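Local coordinates for ribokinase (Arabidopsis thaliana, PDB 6ILS), which phosphorylates D-ribose at O-5 with ATP and a divalent cation, most likely magnesium, to give D-ribose 5-phosphate, at residues 3-9 and 136-142. Residues are numbered along the deposited sequence; the frame is centred on the assembly and turned at random.
Sequences PPLVVVG and AGIVLLQ
Strands 5-8 and 138-142 run parallel with V6 beside V139, the axes 4.7 Å apart at 21°: V6 bonds to the residues on either side of V139, its N donating almost straight to I138 O and its O receiving L140 N, and V8 N reaches L140 O. Ahead of the ladder G137 N bonds to P4 O at 2.8 Å; glycine suits G137, since a CB there would run into P3 O. P4, with no N-H to offer, still suits the place through its carbonyl. At the other end the strands part, and a water bridges V8 O and Q142 N.

On one face L5 and L140 interlock at about a right angle, L5 CD1 lying a tight 3.5 Å from L140 CG and also touching I138 CG2. L5 CG stands anti to its own N (chi1 162°), which swings the branch over its neighbours, while I138 and L140 carry this greasy layer on to A266 of helix 257-270. The pair lies inside the large Rossmann-like sheet of the PfkB kinases, between strands 56-63 and 164-170, with helices on both faces. On the opposite face V6 CG2 meets A136 CB at 3.5 Å, and V8 CB meets L141 CD2; beta-branched valines suit the extended backbone, and V139 and L141 rest on V153 of helix 147-158.

Q142, near the ribose-binding end, bends at chi2 (74°) and folds its amide back across to strand 5-8. OE1 lies 3.4 Å from G9 CA, where a CB would clash. The Q142 side chain crosses that of V7 at about a right angle, NE2 3.6 Å from V7 CG1, while NE2 hydrogen-bonds to Q45 OE1. A leucine here would probably leave Q45 OE1 without this donor and set a greasy branch against the V8 carbonyl.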
ATOM      1  N   PRO B   3      29.288 -21.331   4.942  1.00 34.04           N
ATOM      2  CA  PRO B   3      29.130 -20.387   3.834  1.00 30.63           C
ATOM      3  C   PRO B   3      27.650 -20.165   3.541  1.00 23.69           C
ATOM      4  O   PRO B   3      26.915 -21.108   3.268  1.00 24.49           O
ATOM      5  CB  PRO B   3      29.863 -21.070   2.665  1.00 30.99           C
ATOM      6  CG  PRO B   3      30.068 -22.495   3.102  1.00 35.04           C
ATOM      7  CD  PRO B   3      30.176 -22.454   4.589  1.00 37.35           C
ATOM      8  N   PRO B   4      27.215 -18.908   3.637  1.00 22.29           N
ATOM      9  CA  PRO B   4      25.787 -18.612   3.716  1.00 22.82           C
ATOM     10  C   PRO B   4      25.041 -18.725   2.410  1.00 21.69           C
ATOM     11  O   PRO B   4      25.624 -18.613   1.319  1.00 19.25           O
ATOM     12  CB  PRO B   4      25.768 -17.155   4.195  1.00 25.65           C
ATOM     13  CG  PRO B   4      27.039 -16.586   3.648  1.00 25.81           C
ATOM     14  CD  PRO B   4      28.042 -17.699   3.786  1.00 26.21           C
ATOM     15  N   LEU B   5      23.732 -18.938   2.537  1.00 18.52           N
ATOM     16  CA  LEU B   5      22.820 -18.705   1.425  1.00 17.83           C
ATOM     17  C   LEU B   5      22.731 -17.211   1.203  1.00 19.61           C
ATOM     18  O   LEU B   5      22.355 -16.453   2.110  1.00 18.87           O
ATOM     19  CB  LEU B   5      21.425 -19.285   1.701  1.00 16.89           C
ATOM     20  CG  LEU B   5      20.279 -18.754   0.824  1.00 19.52           C
ATOM     21  CD1 LEU B   5      20.455 -19.204  -0.618  1.00 17.98           C
ATOM     22  CD2 LEU B   5      18.922 -19.219   1.364  1.00 17.80           C
ATOM     23  N   VAL B   6      23.086 -16.770   0.002  1.00 16.04           N
ATOM     24  CA  VAL B   6      22.959 -15.353  -0.317  1.00 16.11           C
ATOM     25  C   VAL B   6      21.940 -15.118  -1.414  1.00 16.59           C
ATOM     26  O   VAL B   6      22.069 -15.608  -2.535  1.00 16.62           O
ATOM     27  CB  VAL B   6      24.304 -14.746  -0.727  1.00 18.87           C
ATOM     28  CG1 VAL B   6      24.110 -13.276  -1.113  1.00 20.93           C
ATOM     29  CG2 VAL B   6      25.282 -14.890   0.405  1.00 21.40           C
ATOM     30  N   VAL B   7      20.887 -14.388  -1.058  1.00 14.03           N
ATOM     31  CA  VAL B   7      19.803 -14.073  -1.964  1.00 15.05           C
ATOM     32  C   VAL B   7      19.947 -12.633  -2.411  1.00 17.91           C
ATOM     33  O   VAL B   7      19.925 -11.711  -1.586  1.00 16.34           O
ATOM     34  CB  VAL B   7      18.409 -14.266  -1.289  1.00 16.18           C
ATOM     35  CG1 VAL B   7      17.289 -13.996  -2.284  1.00 15.42           C
ATOM     36  CG2 VAL B   7      18.296 -15.685  -0.682  1.00 16.90           C
ATOM     37  N   VAL B   8      20.115 -12.438  -3.711  1.00 14.76           N
ATOM     38  CA  VAL B   8      20.137 -11.106  -4.264  1.00 13.22           C
ATOM     39  C   VAL B   8      18.869 -10.937  -5.060  1.00 17.55           C
ATOM     40  O   VAL B   8      18.607 -11.682  -6.007  1.00 16.66           O
ATOM     41  CB  VAL B   8      21.378 -10.865  -5.153  1.00 17.09           C
ATOM     42  CG1 VAL B   8      21.398  -9.396  -5.622  1.00 16.80           C
ATOM     43  CG2 VAL B   8      22.652 -11.209  -4.377  1.00 16.93           C
ATOM     44  N   GLY B   9      18.036  -9.977  -4.681  1.00 15.05           N
ATOM     45  CA  GLY B   9      16.809  -9.839  -5.415  1.00 13.52           C
ATOM     46  C   GLY B   9      15.854  -8.832  -4.827  1.00 18.92           C
ATOM     47  O   GLY B   9      16.270  -7.869  -4.172  1.00 16.93           O
ATOM     48  N   ALA B 136      29.649 -16.607  -0.495  1.00 26.22           N
ATOM     49  CA  ALA B 136      28.446 -17.428  -0.351  1.00 23.20           C
ATOM     50  C   ALA B 136      28.744 -18.928  -0.459  1.00 28.19           C
ATOM     51  O   ALA B 136      29.742 -19.332  -1.058  1.00 28.13           O
ATOM     52  CB  ALA B 136      27.418 -17.033  -1.394  1.00 21.17           C
ATOM     53  N   GLY B 137      27.873 -19.746   0.128  1.00 21.85           N
ATOM     54  CA  GLY B 137      27.842 -21.173  -0.157  1.00 23.49           C
ATOM     55  C   GLY B 137      26.961 -21.471  -1.354  1.00 21.35           C
ATOM     56  O   GLY B 137      27.149 -22.471  -2.042  1.00 22.25           O
ATOM     57  N   ILE B 138      25.993 -20.593  -1.610  1.00 20.07           N
ATOM     58  CA  ILE B 138      25.060 -20.764  -2.718  1.00 17.91           C
ATOM     59  C   ILE B 138      24.334 -19.444  -2.915  1.00 19.33           C
ATOM     60  O   ILE B 138      24.065 -18.738  -1.952  1.00 18.81           O
ATOM     61  CB  ILE B 138      24.060 -21.936  -2.459  1.00 21.86           C
ATOM     62  CG1 ILE B 138      23.230 -22.221  -3.700  1.00 21.14           C
ATOM     63  CG2 ILE B 138      23.142 -21.651  -1.252  1.00 18.79           C
ATOM     64  CD1 ILE B 138      22.680 -23.645  -3.744  1.00 23.66           C
ATOM     65  N   VAL B 139      24.065 -19.076  -4.158  1.00 17.58           N
ATOM     66  CA  VAL B 139      23.455 -17.781  -4.443  1.00 19.15           C
ATOM     67  C   VAL B 139      22.142 -17.958  -5.196  1.00 18.42           C
ATOM     68  O   VAL B 139      22.073 -18.767  -6.123  1.00 15.83           O
ATOM     69  CB  VAL B 139      24.429 -16.871  -5.266  1.00 18.60           C
ATOM     70  CG1 VAL B 139      23.732 -15.601  -5.731  1.00 20.04           C
ATOM     71  CG2 VAL B 139      25.651 -16.542  -4.441  1.00 19.89           C
ATOM     72  N   LEU B 140      21.096 -17.224  -4.783  1.00 14.49           N
ATOM     73  CA  LEU B 140      19.776 -17.295  -5.411  1.00 14.54           C
ATOM     74  C   LEU B 140      19.386 -15.957  -6.000  1.00 15.95           C
ATOM     75  O   LEU B 140      19.462 -14.948  -5.302  1.00 17.82           O
ATOM     76  CB  LEU B 140      18.677 -17.688  -4.396  1.00 15.79           C
ATOM     77  CG  LEU B 140      18.752 -18.978  -3.611  1.00 25.58           C
ATOM     78  CD1 LEU B 140      17.348 -19.337  -3.036  1.00 20.94           C
ATOM     79  CD2 LEU B 140      19.339 -20.098  -4.446  1.00 26.63           C
ATOM     80  N   LEU B 141      18.971 -15.973  -7.266  1.00 14.97           N
ATOM     81  CA  LEU B 141      18.493 -14.812  -8.010  1.00 15.18           C
ATOM     82  C   LEU B 141      17.083 -15.069  -8.532  1.00 17.36           C
ATOM     83  O   LEU B 141      16.675 -16.232  -8.677  1.00 15.51           O
ATOM     84  CB  LEU B 141      19.445 -14.522  -9.189  1.00 15.55           C
ATOM     85  CG  LEU B 141      20.930 -14.513  -8.838  1.00 14.38           C
ATOM     86  CD1 LEU B 141      21.784 -14.462 -10.121  1.00 18.87           C
ATOM     87  CD2 LEU B 141      21.287 -13.316  -7.892  1.00 14.55           C
ATOM     88  N   GLN B 142      16.338 -14.001  -8.817  1.00 13.39           N
ATOM     89  CA  GLN B 142      15.072 -14.103  -9.531  1.00 17.14           C
ATOM     90  C   GLN B 142      15.036 -13.007 -10.605  1.00 17.60           C
ATOM     91  O   GLN B 142      16.056 -12.383 -10.877  1.00 19.21           O
ATOM     92  CB  GLN B 142      13.866 -13.964  -8.591  1.00 16.14           C
ATOM     93  CG  GLN B 142      14.080 -14.572  -7.205  1.00 14.81           C
ATOM     94  CD  GLN B 142      14.999 -13.716  -6.327  1.00 17.20           C
ATOM     95  OE1 GLN B 142      14.928 -12.471  -6.329  1.00 15.66           O
ATOM     96  NE2 GLN B 142      15.862 -14.376  -5.589  1.00 16.29           N
TER
HETATM   97  O   HOH W   1      17.742 -11.458  -8.482  1.00 15.35           O